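Nucleoside-diphosphate-sugar pyrophosphorylase (Vibrio cholerae, PDB 4EVW) probably transfers a nucleotidyl group from a nucleoside triphosphate to a sugar phosphate, yielding a nucleoside-diphosphate sugar and pyrophosphate. Local coordinates at residues A[61-66]-A[75-80]; A[93-98]-A[181-186]; A[119-124]-A[133-138]. The protein carries 1 engineered substitution. All coordinates share one frame; numbering follows the deposited sequence.

Interaction 1 of 3, residues A[61-66]-A[75-80]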
loop_
_atom_site.group_PDB
_atom_site.type_symbol
_atom_site.label_atom_id
_atom_site.label_comp_id
_atom_site.label_asym_id
_atom_site.label_seq_id
_atom_site.Cartn_x
_atom_site.Cartn_y
_atom_site.Cartn_z
ATOM N N VAL A 61 0.651 19.244 -6.246
ATOM C CA VAL A 61 1.625 19.837 -7.155
ATOM C C VAL A 61 2.959 19.091 -7.070
ATOM O O VAL A 61 3.574 18.789 -8.095
ATOM C CB VAL A 61 1.841 21.337 -6.835
ATOM C CG1 VAL A 61 3.060 21.865 -7.575
ATOM C CG2 VAL A 61 0.597 22.131 -7.237
ATOM N N PHE A 62 3.397 18.790 -5.849
ATOM C CA PHE A 62 4.649 18.062 -5.634
ATOM C C PHE A 62 4.626 16.709 -6.361
ATOM O O PHE A 62 5.559 16.366 -7.096
ATOM C CB PHE A 62 4.868 17.847 -4.127
ATOM C CG PHE A 62 5.970 16.868 -3.791
ATOM C CD1 PHE A 62 7.296 17.285 -3.695
ATOM C CD2 PHE A 62 5.673 15.528 -3.553
ATOM C CE1 PHE A 62 8.308 16.378 -3.358
ATOM C CE2 PHE A 62 6.673 14.615 -3.219
ATOM C CZ PHE A 62 7.994 15.039 -3.119
ATOM N N VAL A 63 3.552 15.949 -6.159
ATOM C CA VAL A 63 3.417 14.638 -6.791
ATOM C C VAL A 63 3.369 14.733 -8.309
ATOM O O VAL A 63 4.023 13.958 -9.004
ATOM C CB VAL A 63 2.147 13.905 -6.291
ATOM C CG1 VAL A 63 1.930 12.607 -7.077
ATOM C CG2 VAL A 63 2.293 13.600 -4.815
ATOM N N ARG A 64 2.593 15.677 -8.827
ATOM C CA ARG A 64 2.500 15.822 -10.270
ATOM C C ARG A 64 3.874 16.128 -10.865
ATOM O O ARG A 64 4.262 15.546 -11.878
ATOM C CB ARG A 64 1.505 16.921 -10.641
ATOM C CG ARG A 64 1.269 17.007 -12.138
ATOM C CD ARG A 64 0.043 17.837 -12.477
ATOM N NE ARG A 64 -1.215 17.175 -12.126
ATOM C CZ ARG A 64 -1.798 16.215 -12.843
ATOM N NH1 ARG A 64 -1.246 15.781 -13.969
ATOM N NH2 ARG A 64 -2.949 15.697 -12.437
ATOM N N GLU A 65 4.615 17.033 -10.232
ATOM C CA GLU A 65 5.945 17.383 -10.725
ATOM C C GLU A 65 6.914 16.205 -10.664
ATOM O O GLU A 65 7.629 15.932 -11.632
ATOM C CB GLU A 65 6.525 18.565 -9.934
ATOM C CG GLU A 65 5.914 19.916 -10.290
ATOM C CD GLU A 65 6.547 21.068 -9.518
ATOM O OE1 GLU A 65 7.548 20.834 -8.810
ATOM O OE2 GLU A 65 6.048 22.208 -9.620
ATOM N N LYS A 66 6.943 15.508 -9.531
ATOM C CA LYS A 66 7.842 14.368 -9.371
ATOM C C LYS A 66 7.482 13.212 -10.302
ATOM O O LYS A 66 8.367 12.602 -10.904
ATOM C CB LYS A 66 7.837 13.877 -7.921
ATOM C CG LYS A 66 8.384 14.882 -6.917
ATOM C CD LYS A 66 9.864 15.163 -7.133
ATOM C CE LYS A 66 10.341 16.263 -6.194
ATOM N NZ LYS A 66 11.822 16.420 -6.189
ATOM N N PHE A 75 -0.636 8.775 -15.105
ATOM C CA PHE A 75 -0.914 8.818 -13.685
ATOM C C PHE A 75 -2.061 9.748 -13.375
ATOM O O PHE A 75 -2.381 10.665 -14.141
ATOM C CB PHE A 75 0.348 9.177 -12.885
ATOM C CG PHE A 75 0.832 10.588 -13.078
ATOM C CD1 PHE A 75 0.363 11.617 -12.267
ATOM C CD2 PHE A 75 1.774 10.885 -14.062
ATOM C CE1 PHE A 75 0.828 12.923 -12.429
ATOM C CE2 PHE A 75 2.244 12.187 -14.234
ATOM C CZ PHE A 75 1.772 13.208 -13.415
ATOM N N TYR A 76 -2.687 9.480 -12.238
ATOM C CA TYR A 76 -3.829 10.236 -11.781
ATOM C C TYR A 76 -3.580 10.655 -10.350
ATOM O O TYR A 76 -2.875 9.978 -9.597
ATOM C CB TYR A 76 -5.079 9.358 -11.845
ATOM C CG TYR A 76 -5.273 8.674 -13.176
ATOM C CD1 TYR A 76 -5.846 9.348 -14.254
ATOM C CD2 TYR A 76 -4.872 7.352 -13.365
ATOM C CE1 TYR A 76 -6.016 8.717 -15.486
ATOM C CE2 TYR A 76 -5.037 6.713 -14.593
ATOM C CZ TYR A 76 -5.610 7.400 -15.647
ATOM O OH TYR A 76 -5.776 6.765 -16.860
ATOM N N ILE A 77 -4.157 11.784 -9.975
ATOM C CA ILE A 77 -4.006 12.266 -8.620
ATOM C C ILE A 77 -5.395 12.511 -8.071
ATOM O O ILE A 77 -6.207 13.205 -8.684
ATOM C CB ILE A 77 -3.194 13.573 -8.572
ATOM C CG1 ILE A 77 -1.766 13.304 -9.048
ATOM C CG2 ILE A 77 -3.190 14.134 -7.149
ATOM C CD1 ILE A 77 -0.901 14.546 -9.105
ATOM N N ALA A 78 -5.675 11.905 -6.924
ATOM C CA ALA A 78 -6.960 12.070 -6.273
ATOM C C ALA A 78 -6.642 12.839 -5.005
ATOM O O ALA A 78 -5.899 12.362 -4.148
ATOM C CB ALA A 78 -7.568 10.708 -5.941
ATOM N N GLU A 79 -7.184 14.041 -4.887
ATOM C CA GLU A 79 -6.909 14.854 -3.714
ATOM C C GLU A 79 -8.065 14.784 -2.727
ATOM O O GLU A 79 -9.195 15.141 -3.058
ATOM C CB GLU A 79 -6.649 16.302 -4.135
ATOM C CG GLU A 79 -6.216 17.207 -3.001
ATOM C CD GLU A 79 -6.006 18.640 -3.452
ATOM O OE1 GLU A 79 -4.886 19.160 -3.277
ATOM O OE2 GLU A 79 -6.964 19.245 -3.980
ATOM N N LEU A 80 -7.780 14.309 -1.519
ATOM C CA LEU A 80 -8.794 14.181 -0.483
ATOM C C LEU A 80 -8.751 15.427 0.397
ATOM O O LEU A 80 -7.687 15.995 0.617
ATOM C CB LEU A 80 -8.531 12.919 0.343
ATOM C CG LEU A 80 -8.460 11.628 -0.491
ATOM C CD1 LEU A 80 -8.438 10.413 0.432
ATOM C CD2 LEU A 80 -9.663 11.549 -1.425
HETATM O O HOH W 1 -3.967 13.047 -14.303
#
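Arg64 lays its side chain across Ile77 and Phe75, the methyl CD1 of Ile77 and CE1 of Phe75 lying over the same face of its guanidinium. The contact belongs to a beta-alpha-beta unit, strand 49-54, helix 59-70, strand 75-80, whose two parallel strands belong to the mixed sheet, consistent with the alpha/beta fold of sugar nucleotidyltransferases; segments 61-66 and 75-80 run antiparallel, at 174°, with axes 9.5 Å apart. Arg64 has CG anti to the backbone N and bends at chi3 (-71°), which turns the guanidinium across the strand. Its NH1 lies 3.9 Å from Phe75 CE1, and the two planes are tilted by 34°, well short of a coplanar stack. Ile77 CD1 packs against the base of the arginine, 3.7 Å from Arg64 CB, and also meets Val63 CG1 at 4.0 Å. On the inner side Val63 continues onto Phe51 and Val53 of strand 49-54, which makes this side of the interface apolar, whereas Arg64 is exposed. No direct hydrogen bond crosses between the segments. A water donates to Phe75 O at 2.9 Å and receives a weak bond from Arg64 NH2 at 3.4 Å, lying at the guanidinium edge in its plane.

Interaction 2 of 3, residues A[93-98]-A[181-186]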
loop_
_atom_site.group_PDB
_atom_site.type_symbol
_atom_site.label_atom_id
_atom_site.label_comp_id
_atom_site.label_asym_id
_atom_site.label_seq_id
_atom_site.Cartn_x
_atom_site.Cartn_y
_atom_site.Cartn_z
ATOM N N LEU A 93 -11.732 5.993 -1.239
ATOM C CA LEU A 93 -12.077 7.368 -1.599
ATOM C C LEU A 93 -11.302 7.819 -2.842
ATOM O O LEU A 93 -11.811 8.593 -3.657
ATOM C CB LEU A 93 -11.805 8.311 -0.423
ATOM C CG LEU A 93 -12.727 8.112 0.784
ATOM C CD1 LEU A 93 -12.376 9.123 1.876
ATOM C CD2 LEU A 93 -14.177 8.281 0.350
ATOM N N GLY A 94 -10.074 7.325 -2.987
ATOM C CA GLY A 94 -9.268 7.667 -4.150
ATOM C C GLY A 94 -9.844 7.070 -5.425
ATOM O O GLY A 94 -9.861 7.715 -6.476
ATOM N N LEU A 95 -10.317 5.829 -5.343
ATOM C CA LEU A 95 -10.905 5.173 -6.504
ATOM C C LEU A 95 -12.217 5.852 -6.865
ATOM O O LEU A 95 -12.577 5.951 -8.038
ATOM C CB LEU A 95 -11.140 3.689 -6.222
ATOM C CG LEU A 95 -9.852 2.869 -6.121
ATOM C CD1 LEU A 95 -10.182 1.481 -5.611
ATOM C CD2 LEU A 95 -9.169 2.799 -7.495
ATOM N N GLU A 96 -12.939 6.322 -5.854
ATOM C CA GLU A 96 -14.191 7.012 -6.122
ATOM C C GLU A 96 -13.891 8.347 -6.804
ATOM O O GLU A 96 -14.594 8.750 -7.732
ATOM C CB GLU A 96 -14.978 7.196 -4.819
ATOM C CG GLU A 96 -15.623 5.891 -4.351
ATOM C CD GLU A 96 -16.310 5.999 -2.995
ATOM O OE1 GLU A 96 -16.210 7.063 -2.348
ATOM O OE2 GLU A 96 -16.948 5.005 -2.577
ATOM N N GLU A 97 -12.834 9.024 -6.362
ATOM C CA GLU A 97 -12.446 10.301 -6.965
ATOM C C GLU A 97 -11.979 10.073 -8.407
ATOM O O GLU A 97 -12.252 10.885 -9.296
ATOM C CB GLU A 97 -11.335 10.958 -6.142
ATOM C CG GLU A 97 -10.604 12.121 -6.828
ATOM C CD GLU A 97 -11.525 13.254 -7.266
ATOM O OE1 GLU A 97 -12.631 13.392 -6.695
ATOM O OE2 GLU A 97 -11.128 14.015 -8.175
ATOM N N LEU A 98 -11.276 8.971 -8.640
ATOM C CA LEU A 98 -10.821 8.658 -9.990
ATOM C C LEU A 98 -12.037 8.538 -10.912
ATOM O O LEU A 98 -12.040 9.071 -12.026
ATOM C CB LEU A 98 -10.030 7.348 -10.001
ATOM C CG LEU A 98 -9.439 6.943 -11.351
ATOM C CD1 LEU A 98 -8.473 8.026 -11.834
ATOM C CD2 LEU A 98 -8.722 5.613 -11.210
ATOM N N GLU A 181 -13.058 -4.214 -8.463
ATOM C CA GLU A 181 -14.365 -4.497 -7.878
ATOM C C GLU A 181 -14.324 -5.414 -6.659
ATOM O O GLU A 181 -15.152 -5.271 -5.755
ATOM C CB GLU A 181 -15.330 -5.053 -8.936
ATOM C CG GLU A 181 -15.930 -3.963 -9.828
ATOM C CD GLU A 181 -16.453 -2.771 -9.029
ATOM O OE1 GLU A 181 -17.328 -2.968 -8.157
ATOM O OE2 GLU A 181 -15.986 -1.638 -9.273
ATOM N N ASP A 182 -13.372 -6.345 -6.622
ATOM C CA ASP A 182 -13.249 -7.240 -5.471
ATOM C C ASP A 182 -12.758 -6.447 -4.265
ATOM O O ASP A 182 -13.188 -6.685 -3.134
ATOM C CB ASP A 182 -12.279 -8.391 -5.758
ATOM C CG ASP A 182 -12.821 -9.374 -6.779
ATOM O OD1 ASP A 182 -14.058 -9.492 -6.899
ATOM O OD2 ASP A 182 -12.008 -10.038 -7.452
ATOM N N TYR A 183 -11.845 -5.510 -4.502
ATOM C CA TYR A 183 -11.356 -4.669 -3.418
ATOM C C TYR A 183 -12.518 -3.871 -2.837
ATOM O O TYR A 183 -12.715 -3.832 -1.624
ATOM C CB TYR A 183 -10.305 -3.667 -3.909
ATOM C CG TYR A 183 -9.905 -2.703 -2.816
ATOM C CD1 TYR A 183 -8.879 -3.020 -1.926
ATOM C CD2 TYR A 183 -10.612 -1.512 -2.613
ATOM C CE1 TYR A 183 -8.570 -2.184 -0.852
ATOM C CE2 TYR A 183 -10.312 -0.672 -1.541
ATOM C CZ TYR A 183 -9.291 -1.014 -0.666
ATOM O OH TYR A 183 -9.007 -0.212 0.414
ATOM N N LEU A 184 -13.283 -3.217 -3.708
ATOM C CA LEU A 184 -14.394 -2.393 -3.244
ATOM C C LEU A 184 -15.481 -3.193 -2.531
ATOM O O LEU A 184 -16.082 -2.722 -1.565
ATOM C CB LEU A 184 -14.982 -1.588 -4.409
ATOM C CG LEU A 184 -14.021 -0.535 -4.984
ATOM C CD1 LEU A 184 -14.650 0.127 -6.200
ATOM C CD2 LEU A 184 -13.683 0.510 -3.925
ATOM N N GLU A 185 -15.728 -4.412 -2.994
ATOM C CA GLU A 185 -16.728 -5.260 -2.355
ATOM C C GLU A 185 -16.237 -5.700 -0.972
ATOM O O GLU A 185 -17.005 -5.718 -0.012
ATOM C CB GLU A 185 -17.012 -6.482 -3.222
ATOM C CG GLU A 185 -18.089 -7.389 -2.668
ATOM C CD GLU A 185 -19.449 -6.716 -2.579
ATOM O OE1 GLU A 185 -19.643 -5.646 -3.197
ATOM O OE2 GLU A 185 -20.330 -7.272 -1.888
ATOM N N ALA A 186 -14.957 -6.046 -0.859
ATOM C CA ALA A 186 -14.412 -6.449 0.435
ATOM C C ALA A 186 -14.486 -5.269 1.402
ATOM O O ALA A 186 -14.794 -5.436 2.587
ATOM C CB ALA A 186 -12.976 -6.905 0.282
#
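Leu95 and Leu184 touch by single methyl groups, and nothing polar passes between helix segments 93-98 and 181-186. The apolar contacts come first. CD1 of Leu95 stands 4.0 Å from CD2 of Leu184, and the same Leu95 methyl lies 4.3 Å from CD2 of Tyr183, approaching that ring obliquely. One branch of Leu95 thus serves two neighbouring residues of the facing helix. In both leucines CG sits beside the backbone N, and this first torsion (chi1 -70° for Leu95, -66° for Leu184) carries the branched ends into the space between the helices, where the side chains cross at a slant and CD1 meets CD2. The contact is sparse: the nearest CA atoms, those of Leu95 and Leu184, remain 8.9 Å apart, and only 108 Å² is buried in all.

The Tyr183 ring has further neighbours. Leu184 CD2 lies in the plane of the Tyr183 ring, at its edge, 3.9 Å from Tyr183 CD2, so this methyl meets both the ring beside it and the leucine opposite. Tyr183 also meets Phe177 edge-to-face, and it touches Val91 and Thr92 of helix 87-100.

Polar interactions lie around the contact. The hydroxyl of Tyr183 is hydrogen-bonded to the backbone oxygen of Ala88, near the start of helix 87-100, which gives the buried OH a partner and ties the two helices together about two turns before Leu95.

Helix 87-100 therefore lies between two neighbours: its Leu93, Glu97 and Leu98 side chains pack on strand 75-80, while Leu95 meets helix 180-191, which in turn rests on helix 208-214 through Tyr183 and Ala186.

Interaction 3 of 3, residues A[119-124]-A[133-138]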
loop_
_atom_site.group_PDB
_atom_site.type_symbol
_atom_site.label_atom_id
_atom_site.label_comp_id
_atom_site.label_asym_id
_atom_site.label_seq_id
_atom_site.Cartn_x
_atom_site.Cartn_y
_atom_site.Cartn_z
ATOM N N PRO A 119 13.220 -2.065 -4.237
ATOM C CA PRO A 119 14.028 -1.913 -5.451
ATOM C C PRO A 119 13.801 -2.984 -6.521
ATOM O O PRO A 119 13.686 -4.172 -6.216
ATOM C CB PRO A 119 15.464 -1.960 -4.931
ATOM C CG PRO A 119 15.357 -1.600 -3.488
ATOM C CD PRO A 119 14.075 -2.245 -3.049
ATOM N N ASN A 120 13.750 -2.547 -7.776
ATOM C CA ASN A 120 13.599 -3.452 -8.912
ATOM C C ASN A 120 12.387 -4.375 -8.830
ATOM O O ASN A 120 12.465 -5.553 -9.183
ATOM C CB ASN A 120 14.874 -4.295 -9.060
ATOM C CG ASN A 120 16.142 -3.449 -9.029
ATOM O OD1 ASN A 120 16.216 -2.402 -9.668
ATOM N ND2 ASN A 120 17.147 -3.908 -8.285
ATOM N N PHE A 121 11.261 -3.848 -8.366
ATOM C CA PHE A 121 10.062 -4.663 -8.262
ATOM C C PHE A 121 9.594 -5.164 -9.626
ATOM O O PHE A 121 9.612 -4.426 -10.607
ATOM C CB PHE A 121 8.921 -3.862 -7.613
ATOM C CG PHE A 121 7.603 -4.595 -7.580
ATOM C CD1 PHE A 121 6.684 -4.468 -8.624
ATOM C CD2 PHE A 121 7.292 -5.432 -6.515
ATOM C CE1 PHE A 121 5.476 -5.165 -8.603
ATOM C CE2 PHE A 121 6.087 -6.134 -6.487
ATOM C CZ PHE A 121 5.177 -6.001 -7.531
ATOM N N VAL A 122 9.189 -6.431 -9.672
ATOM C CA VAL A 122 8.628 -7.048 -10.872
ATOM C C VAL A 122 7.508 -7.931 -10.329
ATOM O O VAL A 122 7.709 -8.643 -9.346
ATOM C CB VAL A 122 9.642 -7.941 -11.634
ATOM C CG1 VAL A 122 8.932 -8.646 -12.788
ATOM C CG2 VAL A 122 10.793 -7.096 -12.178
ATOM N N PHE A 123 6.326 -7.870 -10.938
ATOM C CA PHE A 123 5.207 -8.679 -10.463
ATOM C C PHE A 123 5.567 -10.155 -10.506
ATOM O O PHE A 123 6.201 -10.615 -11.455
ATOM C CB PHE A 123 3.957 -8.439 -11.318
ATOM C CG PHE A 123 3.270 -7.132 -11.036
ATOM C CD1 PHE A 123 2.490 -6.971 -9.893
ATOM C CD2 PHE A 123 3.426 -6.054 -11.899
ATOM C CE1 PHE A 123 1.876 -5.753 -9.614
ATOM C CE2 PHE A 123 2.816 -4.828 -11.630
ATOM C CZ PHE A 123 2.041 -4.678 -10.487
ATOM N N PRO A 124 5.180 -10.915 -9.468
ATOM C CA PRO A 124 5.483 -12.347 -9.433
ATOM C C PRO A 124 4.484 -13.129 -10.285
ATOM O O PRO A 124 3.398 -12.641 -10.588
ATOM C CB PRO A 124 5.386 -12.682 -7.949
ATOM C CG PRO A 124 4.281 -11.786 -7.488
ATOM C CD PRO A 124 4.556 -10.472 -8.207
ATOM N N TYR A 133 -2.941 -11.183 -4.029
ATOM C CA TYR A 133 -1.845 -11.717 -3.241
ATOM C C TYR A 133 -1.217 -10.651 -2.375
ATOM O O TYR A 133 -1.274 -9.458 -2.685
ATOM C CB TYR A 133 -0.777 -12.367 -4.138
ATOM C CG TYR A 133 0.248 -11.410 -4.704
ATOM C CD1 TYR A 133 0.021 -10.729 -5.902
ATOM C CD2 TYR A 133 1.441 -11.172 -4.026
ATOM C CE1 TYR A 133 0.973 -9.837 -6.411
ATOM C CE2 TYR A 133 2.388 -10.289 -4.518
ATOM C CZ TYR A 133 2.151 -9.624 -5.706
ATOM O OH TYR A 133 3.105 -8.756 -6.183
ATOM N N LEU A 134 -0.629 -11.097 -1.273
ATOM C CA LEU A 134 0.038 -10.213 -0.332
ATOM C C LEU A 134 1.512 -10.529 -0.402
ATOM O O LEU A 134 1.906 -11.690 -0.311
ATOM C CB LEU A 134 -0.437 -10.473 1.105
ATOM C CG LEU A 134 -1.897 -10.200 1.460
ATOM C CD1 LEU A 134 -2.742 -11.451 1.229
ATOM C CD2 LEU A 134 -1.969 -9.769 2.925
ATOM N N GLU A 135 2.330 -9.502 -0.573
ATOM C CA GLU A 135 3.767 -9.706 -0.607
ATOM C C GLU A 135 4.185 -9.785 0.854
ATOM O O GLU A 135 3.769 -8.956 1.669
ATOM C CB GLU A 135 4.441 -8.527 -1.285
ATOM C CG GLU A 135 5.931 -8.681 -1.467
ATOM C CD GLU A 135 6.522 -7.466 -2.135
ATOM O OE1 GLU A 135 6.600 -6.410 -1.473
ATOM O OE2 GLU A 135 6.885 -7.562 -3.327
ATOM N N VAL A 136 4.992 -10.780 1.196
ATOM C CA VAL A 136 5.411 -10.948 2.581
ATOM C C VAL A 136 6.903 -11.220 2.735
ATOM O O VAL A 136 7.587 -11.571 1.773
ATOM C CB VAL A 136 4.637 -12.120 3.254
ATOM C CG1 VAL A 136 3.144 -11.810 3.300
ATOM C CG2 VAL A 136 4.882 -13.428 2.487
ATOM N N PHE A 137 7.406 -11.029 3.952
ATOM C CA PHE A 137 8.799 -11.319 4.259
ATOM C C PHE A 137 8.817 -11.986 5.630
ATOM O O PHE A 137 7.839 -11.923 6.380
ATOM C CB PHE A 137 9.673 -10.049 4.263
ATOM C CG PHE A 137 9.439 -9.144 5.436
ATOM C CD1 PHE A 137 8.308 -8.339 5.498
ATOM C CD2 PHE A 137 10.354 -9.095 6.481
ATOM C CE1 PHE A 137 8.093 -7.497 6.578
ATOM C CE2 PHE A 137 10.148 -8.256 7.570
ATOM C CZ PHE A 137 9.015 -7.455 7.619
ATOM N N GLN A 138 9.925 -12.644 5.942
ATOM C CA GLN A 138 10.070 -13.338 7.216
ATOM C C GLN A 138 10.450 -12.263 8.230
ATOM O O GLN A 138 11.619 -11.903 8.349
ATOM C CB GLN A 138 11.181 -14.382 7.094
ATOM C CG GLN A 138 11.040 -15.562 8.034
ATOM C CD GLN A 138 10.032 -16.586 7.542
ATOM O OE1 GLN A 138 10.271 -17.290 6.559
ATOM N NE2 GLN A 138 8.894 -16.669 8.223
#
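Glu135 OE2 lies at the edge of the Phe121 ring, near the ring plane and 3.6 Å from CE2, and is at the same time held by a salt bridge to Arg118 NH2. Its other oxygen, OE1, is hydrogen-bonded to Thr172 OG1, so both carboxylate oxygens of this buried residue are satisfied and the group is fixed in rotation. The contact joins strand 132-138, in the mixed central sheet of this alpha/beta fold, to the irregular segment 119-124, part of the connection from strand 116-117. Glu135 reaches across because CG is anti to the backbone N (chi1 -176°) and the chain stays extended; the ring and carboxylate planes are 63° apart, and the in-plane approach sets the negative oxygen against ring C-H groups, which is probably mildly favourable.

Two residues earlier, Tyr133 points its hydroxyl into a group of three side chains. OH also stands at the Phe121 edge, 3.7 Å from CZ, and 4.2 Å from Phe123 CD1. Phe121 and Phe123 pack together in turn, Phe121 CE1 lying 3.6 Å above the centre of the Phe123 ring. Pro124 meets the end of the tyrosine obliquely. The 3.0 Å between its CD and Tyr133 OH is closer than usual for carbon and oxygen and is doubtful; the packing rests rather on Pro124 CG, 3.5 Å from Tyr133 CZ.

From the N terminus, interaction 1 closes first: helix 59-70 packs against the strand that follows it, a short loop within one beta-alpha-beta unit. The chain then enters helix 87-100, where interaction 2 opens; its 93-98 segment touches strand 75-80 directly, Ala78 CB being 3.5 Å from Glu97 CG. Interaction 2 closes only at 181-186, some 80 residues on, and interaction 3 opens and closes within that span, its segments nine residues apart. Interactions 2 and 3 do not touch, with nearest atoms about 10 Å apart. Interactions 1 and 3 both reach the mixed sheet, with centres about 25 Å apart, whereas interaction 2 links two helices.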